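Local coordinates for methionine gamma-lyase (Trichomonas vaginalis, PDB 1E5F), which belongs to the Cys/Met metabolism family of PLP-dependent enzymes and holds pyridoxal-5'-phosphate in the subunits of a four-chain assembly, at residues S106-Y111 and T160-D165; V151-P156 and V181-T186. One frame throughout, in Å; residues are numbered along the deposited sequence. Where two conformers were deposited one is given.

Contact 1 (S106-Y111 and T160-D165). With PLP (pyridoxal-5'-phosphate), chain C.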
ATOM      1  N   SER A 106     -27.847  27.103   7.447  1.00 28.37           N
ATOM      2  CA  SER A 106     -27.794  25.747   7.038  1.00 28.42           C
ATOM      3  C   SER A 106     -29.162  25.064   7.114  1.00 29.59           C
ATOM      4  O   SER A 106     -29.949  25.321   7.993  1.00 28.56           O
ATOM      5  CB  SER A 106     -26.942  24.975   8.042  1.00 28.63           C
ATOM      6  OG  SER A 106     -26.927  23.558   7.857  1.00 28.38           O
ATOM      7  N   ASP A 107     -29.215  24.011   6.343  1.00 29.45           N
ATOM      8  CA  ASP A 107     -30.425  23.217   6.353  1.00 29.89           C
ATOM      9  C   ASP A 107     -30.270  22.460   7.658  1.00 29.92           C
ATOM     10  O   ASP A 107     -29.138  22.246   8.060  1.00 24.57           O
ATOM     11  CB  ASP A 107     -30.598  22.286   5.182  1.00 30.06           C
ATOM     12  CG  ASP A 107     -32.045  21.765   5.114  1.00 31.30           C
ATOM     13  OD1 ASP A 107     -32.319  20.779   5.823  1.00 33.93           O
ATOM     14  OD2 ASP A 107     -32.899  22.297   4.414  1.00 30.48           O
ATOM     15  N   GLU A 108     -31.412  22.430   8.317  1.00 27.67           N
ATOM     16  CA  GLU A 108     -31.394  21.669   9.557  1.00 32.45           C
ATOM     17  C   GLU A 108     -31.205  20.196   9.343  1.00 29.36           C
ATOM     18  O   GLU A 108     -30.968  19.520  10.326  1.00 31.59           O
ATOM     19  CB  GLU A 108     -32.811  22.009  10.160  1.00 34.10           C
ATOM     20  CG  GLU A 108     -33.967  21.365   9.367  1.00 37.77           C
ATOM     21  CD  GLU A 108     -35.347  21.646  10.030  1.00 41.02           C
ATOM     22  OE1 GLU A 108     -35.470  22.008  11.206  1.00 39.95           O
ATOM     23  OE2 GLU A 108     -36.398  21.454   9.389  1.00 40.60           O
ATOM     24  N   CYS A 109     -31.543  19.589   8.173  1.00 28.48           N
ATOM     25  CA  CYS A 109     -31.342  18.153   8.111  1.00 30.19           C
ATOM     26  C   CYS A 109     -29.999  17.905   7.427  1.00 30.77           C
ATOM     27  O   CYS A 109     -29.956  17.904   6.146  1.00 31.30           O
ATOM     28  CB  CYS A 109     -32.485  17.436   7.423  1.00 30.95           C
ATOM     29  SG  CYS A 109     -32.318  15.623   7.412  0.80 29.76           S
ATOM     30  N   LEU A 110     -29.003  17.527   8.133  1.00 29.94           N
ATOM     31  CA  LEU A 110     -27.608  17.337   7.797  1.00 30.64           C
ATOM     32  C   LEU A 110     -27.148  15.998   8.405  1.00 31.94           C
ATOM     33  O   LEU A 110     -27.644  15.393   9.383  1.00 29.89           O
ATOM     34  CB  LEU A 110     -26.867  18.413   8.604  1.00 30.06           C
ATOM     35  CG  LEU A 110     -26.282  19.671   8.026  1.00 31.65           C
ATOM     36  CD1 LEU A 110     -27.025  20.047   6.706  1.00 27.39           C
ATOM     37  CD2 LEU A 110     -26.367  20.867   8.931  1.00 30.05           C
ATOM     38  N   TYR A 111     -26.086  15.554   7.786  1.00 31.78           N
ATOM     39  CA  TYR A 111     -25.253  14.565   8.515  1.00 35.96           C
ATOM     40  C   TYR A 111     -25.123  14.994   9.994  1.00 33.19           C
ATOM     41  O   TYR A 111     -24.724  16.073  10.387  1.00 31.71           O
ATOM     42  CB  TYR A 111     -23.951  14.429   7.757  1.00 33.94           C
ATOM     43  CG  TYR A 111     -23.063  13.397   8.385  1.00 41.06           C
ATOM     44  CD1 TYR A 111     -23.521  12.193   8.874  1.00 43.00           C
ATOM     45  CD2 TYR A 111     -21.702  13.668   8.530  1.00 41.77           C
ATOM     46  CE1 TYR A 111     -22.681  11.262   9.453  1.00 45.31           C
ATOM     47  CE2 TYR A 111     -20.846  12.720   9.077  1.00 43.62           C
ATOM     48  CZ  TYR A 111     -21.306  11.531   9.549  1.00 45.68           C
ATOM     49  OH  TYR A 111     -20.460  10.612  10.105  1.00 43.90           O
ATOM     50  N   THR A 160     -33.074  11.567   6.001  1.00 34.14           N
ATOM     51  CA  THR A 160     -34.412  11.548   5.410  1.00 31.76           C
ATOM     52  C   THR A 160     -34.588  11.574   3.886  1.00 32.34           C
ATOM     53  O   THR A 160     -35.632  11.198   3.327  1.00 30.17           O
ATOM     54  CB  THR A 160     -35.182  12.723   6.032  1.00 33.82           C
ATOM     55  OG1 THR A 160     -34.622  13.941   5.572  1.00 34.70           O
ATOM     56  CG2 THR A 160     -34.813  12.767   7.637  1.00 36.21           C
ATOM     57  N   LEU A 161     -33.594  11.959   3.060  1.00 26.28           N
ATOM     58  CA  LEU A 161     -33.714  12.081   1.661  1.00 27.94           C
ATOM     59  C   LEU A 161     -34.646  13.233   1.229  1.00 29.09           C
ATOM     60  O   LEU A 161     -35.153  13.344   0.128  1.00 29.61           O
ATOM     61  CB  LEU A 161     -34.089  10.761   0.986  1.00 26.76           C
ATOM     62  CG  LEU A 161     -33.163   9.557   1.444  1.00 28.91           C
ATOM     63  CD1 LEU A 161     -33.486   8.272   0.603  1.00 23.26           C
ATOM     64  CD2 LEU A 161     -31.665   9.928   1.339  1.00 22.42           C
ATOM     65  N   LYS A 162     -34.676  14.308   2.032  1.00 28.98           N
ATOM     66  CA  LYS A 162     -35.476  15.478   1.643  1.00 28.26           C
ATOM     67  C   LYS A 162     -34.946  16.090   0.342  1.00 31.32           C
ATOM     68  O   LYS A 162     -33.709  16.180   0.237  1.00 36.03           O
ATOM     69  CB  LYS A 162     -35.483  16.481   2.778  1.00 30.85           C
ATOM     70  CG  LYS A 162     -36.152  17.815   2.480  1.00 32.76           C
ATOM     71  CD  LYS A 162     -36.155  18.731   3.739  1.00 30.86           C
ATOM     72  CE  LYS A 162     -34.752  19.101   4.201  1.00 32.57           C
ATOM     73  NZ  LYS A 162     -34.888  20.336   5.106  1.00 31.37           N
ATOM     74  N   ILE A 163     -35.771  16.485  -0.637  1.00 30.27           N
ATOM     75  CA  ILE A 163     -35.156  17.138  -1.782  1.00 27.74           C
ATOM     76  C   ILE A 163     -35.167  18.634  -1.589  1.00 30.87           C
ATOM     77  O   ILE A 163     -36.204  19.144  -1.235  1.00 31.41           O
ATOM     78  CB  ILE A 163     -35.932  16.722  -3.064  1.00 23.94           C
ATOM     79  CG1 ILE A 163     -35.969  15.196  -2.998  1.00 29.24           C
ATOM     80  CG2 ILE A 163     -35.331  17.248  -4.343  1.00 26.10           C
ATOM     81  CD1 ILE A 163     -34.651  14.497  -3.141  1.00 23.83           C
ATOM     82  N   ILE A 164     -34.121  19.350  -2.007  1.00 29.04           N
ATOM     83  CA  ILE A 164     -34.054  20.733  -1.808  1.00 23.38           C
ATOM     84  C   ILE A 164     -33.873  21.341  -3.188  1.00 28.19           C
ATOM     85  O   ILE A 164     -33.044  20.863  -3.958  1.00 29.53           O
ATOM     86  CB  ILE A 164     -32.909  21.204  -0.972  1.00 27.14           C
ATOM     87  CG1 ILE A 164     -33.092  20.832   0.499  1.00 26.86           C
ATOM     88  CG2 ILE A 164     -32.783  22.774  -1.192  1.00 25.04           C
ATOM     89  CD1 ILE A 164     -31.697  20.865   1.104  1.00 29.15           C
ATOM     90  N   ASP A 165     -34.664  22.338  -3.504  1.00 25.19           N
ATOM     91  CA  ASP A 165     -34.615  23.015  -4.785  1.00 31.90           C
ATOM     92  C   ASP A 165     -33.440  24.010  -4.879  1.00 32.25           C
ATOM     93  O   ASP A 165     -33.573  25.183  -4.516  1.00 35.76           O
ATOM     94  CB  ASP A 165     -35.948  23.780  -4.927  1.00 35.43           C
ATOM     95  CG  ASP A 165     -36.077  24.399  -6.269  1.00 36.56           C
ATOM     96  OD1 ASP A 165     -35.091  24.638  -6.922  1.00 36.44           O
ATOM     97  OD2 ASP A 165     -37.276  24.709  -6.591  1.00 43.40           O
TER
HETATM   98  N1  PLP C 405     -21.075  14.442   4.222  1.00 34.02           N
HETATM   99  C2  PLP C 405     -22.151  13.623   4.322  1.00 33.20           C
HETATM  100  C2A PLP C 405     -23.443  13.637   3.575  1.00 28.03           C
HETATM  101  C3  PLP C 405     -21.755  12.376   4.875  1.00 31.27           C
HETATM  102  O3  PLP C 405     -22.730  11.430   4.900  1.00 37.06           O
HETATM  103  C4  PLP C 405     -20.586  12.174   5.583  1.00 31.21           C
HETATM  104  C4A PLP C 405     -20.634  10.815   6.398  1.00 30.92           C
HETATM  105  C5  PLP C 405     -19.812  13.251   5.827  1.00 29.99           C
HETATM  106  C6  PLP C 405     -20.092  14.444   5.160  1.00 32.39           C
HETATM  107  C5A PLP C 405     -18.505  13.168   6.546  1.00 29.67           C
HETATM  108  O4P PLP C 405     -17.509  12.435   5.691  1.00 28.91           O
HETATM  109  P   PLP C 405     -16.331  11.664   6.425  1.00 25.39           P
HETATM  110  O1P PLP C 405     -17.048  10.592   7.153  1.00 25.05           O
HETATM  111  O2P PLP C 405     -15.555  11.186   5.276  1.00 24.10           O
HETATM  112  O3P PLP C 405     -15.572  12.595   7.387  1.00 24.62           O
HETATM  113  O   HOH W   1     -36.184  19.457   7.771  0.50 16.92           O
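Asp-107 and Lys-162 reach for each other from opposite directions and meet in a salt bridge. Lys-162 NZ sits 2.7 Å from Asp-107 OD1, on its syn lone pair, and bonds only weakly to Asp-107 OD2 at 2.9 Å. The lysine is extended except for a bend at chi3 (63°), which swings its end toward the carboxylate. On its anti side the same OD1 takes the N-H of Cys-109, 2.7 Å from N to OD1 and nearly straight (167°). This closes an Asx turn and, with Thr-134 OG1 bonded to OD2, limits rotation of the carboxylate. Packing is close here: Ile-164 CD1 lies against the carboxylate, 3.8 Å from Asp-107 OD2, and Cys-109 SG comes to 3.4 Å from Thr-160 OG1. The ammonium probably offsets the charge of the buried aspartate; Asn-133 OD1 is a further acceptor for Lys-162 NZ. The solvent side is looser. Glu-108 meets Lys-162 through a water that donates to Glu-108 OE2 (2.6 Å) and accepts from Lys-162 NZ (3.1 Å). Beyond the turn that ends strand 103-107, Tyr-111 turns its ring to the cofactor, with PLP C4A over one face and 3.3 Å from Tyr-111 CE2. An aromatic ring stacked on the cofactor is typical of the active site in fold type I PLP enzymes.

Contact 2 (V151-P156 and V181-T186); sequences VYFETP and VIADNT. With PLP (pyridoxal-5'-phosphate), chain C.
Chi1 near 180° in both Tyr-152 (-176°) and Asp-184 (-178°) sends the two side chains side by side toward the cofactor, with Tyr-152 OH 3.5 Å from Asp-184 CB. Phe-153 instead has CG between its backbone N and carbonyl carbon (65°), which swings the ring across to the neighbouring strand. There Phe-153 CE2 presses on Val-181 CG1 at 3.4 Å, and Phe-153 CE1 on Ala-183 CB. The backbones run parallel, joined by Ile-182 N to Val-151 O, Phe-153 N to Ile-182 O (3.2 Å) and Asp-184 N to Phe-153 O (2.8 Å). They are the two strands of a beta-alpha-beta crossover whose helix, 166-174, packs on the face of Val-151, Phe-153 and Val-181. On the other face Tyr-152 packs on Ile-182. One water accepts from Tyr-152 OH, in the plane of its ring, and donates to Glu-154 OE2 and Asp-184 OD2. Glu-154 OE2 also accepts from Tyr-111 N. Asp-184 OD2 lies 2.6 Å from PLP N1; an aspartate at the pyridine nitrogen is the hallmark of fold type I PLP enzymes. Asp-184 OD1 accepts from Thr-186 N, in an Asx turn, and from Thr-186 OG1 (2.5 Å), which restrains the carboxylate's rotation.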
ATOM      1  N   VAL A 151     -24.674  29.827   2.620  1.00 19.56           N
ATOM      2  CA  VAL A 151     -25.932  29.088   2.783  1.00 23.81           C
ATOM      3  C   VAL A 151     -25.536  27.611   2.542  1.00 27.08           C
ATOM      4  O   VAL A 151     -24.958  27.407   1.476  1.00 24.01           O
ATOM      5  CB  VAL A 151     -27.001  29.560   1.810  1.00 25.29           C
ATOM      6  CG1 VAL A 151     -28.244  28.671   1.793  1.00 26.22           C
ATOM      7  CG2 VAL A 151     -27.458  30.966   2.339  1.00 26.00           C
ATOM      8  N   TYR A 152     -25.902  26.706   3.452  1.00 24.73           N
ATOM      9  CA  TYR A 152     -25.381  25.335   3.267  1.00 27.28           C
ATOM     10  C   TYR A 152     -26.479  24.289   3.290  1.00 27.48           C
ATOM     11  O   TYR A 152     -27.337  24.391   4.170  1.00 27.89           O
ATOM     12  CB  TYR A 152     -24.433  24.967   4.496  1.00 25.91           C
ATOM     13  CG  TYR A 152     -23.703  23.636   4.499  1.00 25.89           C
ATOM     14  CD1 TYR A 152     -24.301  22.455   4.923  1.00 25.20           C
ATOM     15  CD2 TYR A 152     -22.426  23.515   3.945  1.00 28.99           C
ATOM     16  CE1 TYR A 152     -23.678  21.203   4.943  1.00 27.11           C
ATOM     17  CE2 TYR A 152     -21.745  22.293   3.924  1.00 27.35           C
ATOM     18  CZ  TYR A 152     -22.358  21.150   4.387  1.00 26.68           C
ATOM     19  OH  TYR A 152     -21.760  19.956   4.377  1.00 24.57           O
ATOM     20  N   PHE A 153     -26.349  23.225   2.525  1.00 24.78           N
ATOM     21  CA  PHE A 153     -27.352  22.165   2.506  1.00 26.03           C
ATOM     22  C   PHE A 153     -26.871  20.897   1.809  1.00 25.68           C
ATOM     23  O   PHE A 153     -25.834  20.906   1.151  1.00 22.16           O
ATOM     24  CB  PHE A 153     -28.637  22.679   1.851  1.00 19.76           C
ATOM     25  CG  PHE A 153     -28.428  23.014   0.414  1.00 22.98           C
ATOM     26  CD1 PHE A 153     -28.408  22.052  -0.604  1.00 22.82           C
ATOM     27  CD2 PHE A 153     -28.284  24.294   0.047  1.00 22.83           C
ATOM     28  CE1 PHE A 153     -28.095  22.407  -1.873  1.00 21.72           C
ATOM     29  CE2 PHE A 153     -28.020  24.710  -1.243  1.00 22.08           C
ATOM     30  CZ  PHE A 153     -27.958  23.735  -2.216  1.00 23.72           C
ATOM     31  N   GLU A 154     -27.611  19.815   2.044  1.00 20.32           N
ATOM     32  CA  GLU A 154     -27.410  18.556   1.382  1.00 21.34           C
ATOM     33  C   GLU A 154     -28.707  18.155   0.722  1.00 23.96           C
ATOM     34  O   GLU A 154     -29.729  18.102   1.403  1.00 22.33           O
ATOM     35  CB  GLU A 154     -27.206  17.432   2.347  1.00 21.29           C
ATOM     36  CG  GLU A 154     -26.162  17.585   3.441  1.00 28.57           C
ATOM     37  CD  GLU A 154     -26.036  16.530   4.513  1.00 30.01           C
ATOM     38  OE1 GLU A 154     -26.786  15.525   4.421  1.00 34.15           O
ATOM     39  OE2 GLU A 154     -25.351  16.638   5.579  1.00 29.75           O
ATOM     40  N   THR A 155     -28.673  17.720  -0.507  1.00 21.95           N
ATOM     41  CA  THR A 155     -29.807  17.119  -1.111  1.00 22.89           C
ATOM     42  C   THR A 155     -29.348  15.953  -1.999  1.00 23.14           C
ATOM     43  O   THR A 155     -28.518  16.150  -2.850  1.00 23.55           O
ATOM     44  CB  THR A 155     -30.631  18.161  -1.838  1.00 23.73           C
ATOM     45  OG1 THR A 155     -31.740  17.546  -2.515  1.00 20.75           O
ATOM     46  CG2 THR A 155     -29.826  18.846  -2.974  1.00 19.35           C
ATOM     47  N   PRO A 156     -30.016  14.803  -1.901  1.00 24.92           N
ATOM     48  CA  PRO A 156     -31.044  14.562  -0.881  1.00 22.89           C
ATOM     49  C   PRO A 156     -30.447  14.620   0.493  1.00 26.95           C
ATOM     50  O   PRO A 156     -29.268  14.231   0.624  1.00 26.18           O
ATOM     51  CB  PRO A 156     -31.601  13.161  -1.101  1.00 21.97           C
ATOM     52  CG  PRO A 156     -31.203  12.857  -2.547  1.00 21.30           C
ATOM     53  CD  PRO A 156     -29.876  13.635  -2.775  1.00 23.00           C
ATOM     54  N   VAL A 181     -23.160  29.691  -1.716  1.00 23.19           N
ATOM     55  CA  VAL A 181     -24.008  28.520  -1.505  1.00 25.18           C
ATOM     56  C   VAL A 181     -23.066  27.316  -1.597  1.00 27.44           C
ATOM     57  O   VAL A 181     -22.392  27.117  -2.625  1.00 27.11           O
ATOM     58  CB  VAL A 181     -25.120  28.438  -2.524  1.00 24.47           C
ATOM     59  CG1 VAL A 181     -25.982  27.252  -2.315  1.00 23.34           C
ATOM     60  CG2 VAL A 181     -25.881  29.799  -2.351  1.00 25.71           C
ATOM     61  N   ILE A 182     -23.104  26.388  -0.693  1.00 25.02           N
ATOM     62  CA  ILE A 182     -22.258  25.200  -0.524  1.00 25.63           C
ATOM     63  C   ILE A 182     -23.189  24.035  -0.522  1.00 25.19           C
ATOM     64  O   ILE A 182     -24.086  24.010   0.354  1.00 25.17           O
ATOM     65  CB  ILE A 182     -21.386  25.191   0.782  1.00 23.21           C
ATOM     66  CG1 ILE A 182     -20.421  26.443   0.748  1.00 23.60           C
ATOM     67  CG2 ILE A 182     -20.456  23.972   0.826  1.00 17.26           C
ATOM     68  CD1 ILE A 182     -19.581  26.761   1.924  1.00 26.07           C
ATOM     69  N   ALA A 183     -22.998  23.100  -1.402  1.00 25.98           N
ATOM     70  CA  ALA A 183     -23.894  21.917  -1.425  1.00 23.82           C
ATOM     71  C   ALA A 183     -23.098  20.624  -1.127  1.00 25.36           C
ATOM     72  O   ALA A 183     -21.958  20.546  -1.663  1.00 21.50           O
ATOM     73  CB  ALA A 183     -24.493  21.922  -2.779  1.00 17.60           C
ATOM     74  N   ASP A 184     -23.544  19.900  -0.082  1.00 19.16           N
ATOM     75  CA  ASP A 184     -22.786  18.592   0.085  1.00 19.26           C
ATOM     76  C   ASP A 184     -23.373  17.554  -0.843  1.00 22.04           C
ATOM     77  O   ASP A 184     -24.541  17.169  -0.759  1.00 24.17           O
ATOM     78  CB  ASP A 184     -22.894  18.160   1.533  1.00 19.81           C
ATOM     79  CG  ASP A 184     -22.141  16.871   1.868  1.00 21.31           C
ATOM     80  OD1 ASP A 184     -22.009  16.005   0.999  1.00 20.73           O
ATOM     81  OD2 ASP A 184     -21.994  16.569   3.095  1.00 26.30           O
ATOM     82  N   ASN A 185     -22.687  17.133  -1.925  1.00 22.37           N
ATOM     83  CA  ASN A 185     -23.179  16.311  -3.012  1.00 17.29           C
ATOM     84  C   ASN A 185     -22.878  14.867  -2.844  1.00 17.10           C
ATOM     85  O   ASN A 185     -22.852  14.027  -3.725  1.00 17.95           O
ATOM     86  CB  ASN A 185     -22.567  16.885  -4.343  1.00 19.18           C
ATOM     87  CG  ASN A 185     -23.241  16.381  -5.628  1.00 20.05           C
ATOM     88  OD1 ASN A 185     -24.492  16.161  -5.621  1.00 19.84           O
ATOM     89  ND2 ASN A 185     -22.552  16.139  -6.758  1.00 16.21           N
ATOM     90  N   THR A 186     -22.608  14.468  -1.590  1.00 20.76           N
ATOM     91  CA  THR A 186     -22.112  13.084  -1.352  1.00 22.47           C
ATOM     92  C   THR A 186     -23.045  11.999  -1.857  1.00 21.69           C
ATOM     93  O   THR A 186     -22.632  11.088  -2.546  1.00 17.91           O
ATOM     94  CB  THR A 186     -21.873  12.913   0.145  1.00 22.37           C
ATOM     95  OG1 THR A 186     -20.833  13.796   0.656  1.00 20.00           O
ATOM     96  CG2 THR A 186     -21.483  11.509   0.562  1.00 19.72           C
TER
HETATM   97  N1  PLP C 405     -21.075  14.442   4.222  1.00 34.02           N
HETATM   98  C2  PLP C 405     -22.151  13.623   4.322  1.00 33.20           C
HETATM   99  C2A PLP C 405     -23.443  13.637   3.575  1.00 28.03           C
HETATM  100  C3  PLP C 405     -21.755  12.376   4.875  1.00 31.27           C
HETATM  101  O3  PLP C 405     -22.730  11.430   4.900  1.00 37.06           O
HETATM  102  C4  PLP C 405     -20.586  12.174   5.583  1.00 31.21           C
HETATM  103  C4A PLP C 405     -20.634  10.815   6.398  1.00 30.92           C
HETATM  104  C5  PLP C 405     -19.812  13.251   5.827  1.00 29.99           C
HETATM  105  C6  PLP C 405     -20.092  14.444   5.160  1.00 32.39           C
HETATM  106  C5A PLP C 405     -18.505  13.168   6.546  1.00 29.67           C
HETATM  107  O4P PLP C 405     -17.509  12.435   5.691  1.00 28.91           O
HETATM  108  P   PLP C 405     -16.331  11.664   6.425  1.00 25.39           P
HETATM  109  O1P PLP C 405     -17.048  10.592   7.153  1.00 25.05           O
HETATM  110  O2P PLP C 405     -15.555  11.186   5.276  1.00 24.10           O
HETATM  111  O3P PLP C 405     -15.572  12.595   7.387  1.00 24.62           O
HETATM  112  O   HOH W   2     -22.819  17.761   5.366  1.00 27.34           O
HETATM  113  O   HOH W   3     -26.928  17.351  -4.652  1.00 19.10           O
HETATM  114  O   HOH W   4     -26.557  18.665  -2.277  1.00 26.12           O
HETATM  115  O   HOH W   5     -26.111  14.584  -2.273  1.00 28.79           O

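Both contacts border PLP and meet in one sheet, where strands 103-107 and 148-154 are neighbours: Asp-107 N lies 2.9 Å from Tyr-152 O. Contact 2 is the deeper of the two, a strand pair built of backbone bonds and apolar side chains, with carboxylates at its cofactor end. Contact 1 joins a strand end to irregular chain through a salt bridge and, at its partly exposed edge, a water. Their segments alternate along the sequence, and the sites interlock where Glu-154 of contact 2 holds the backbone at Tyr-111 of contact 1. The cofactor is met on a ring face from contact 1 but at its polar edge from contact 2.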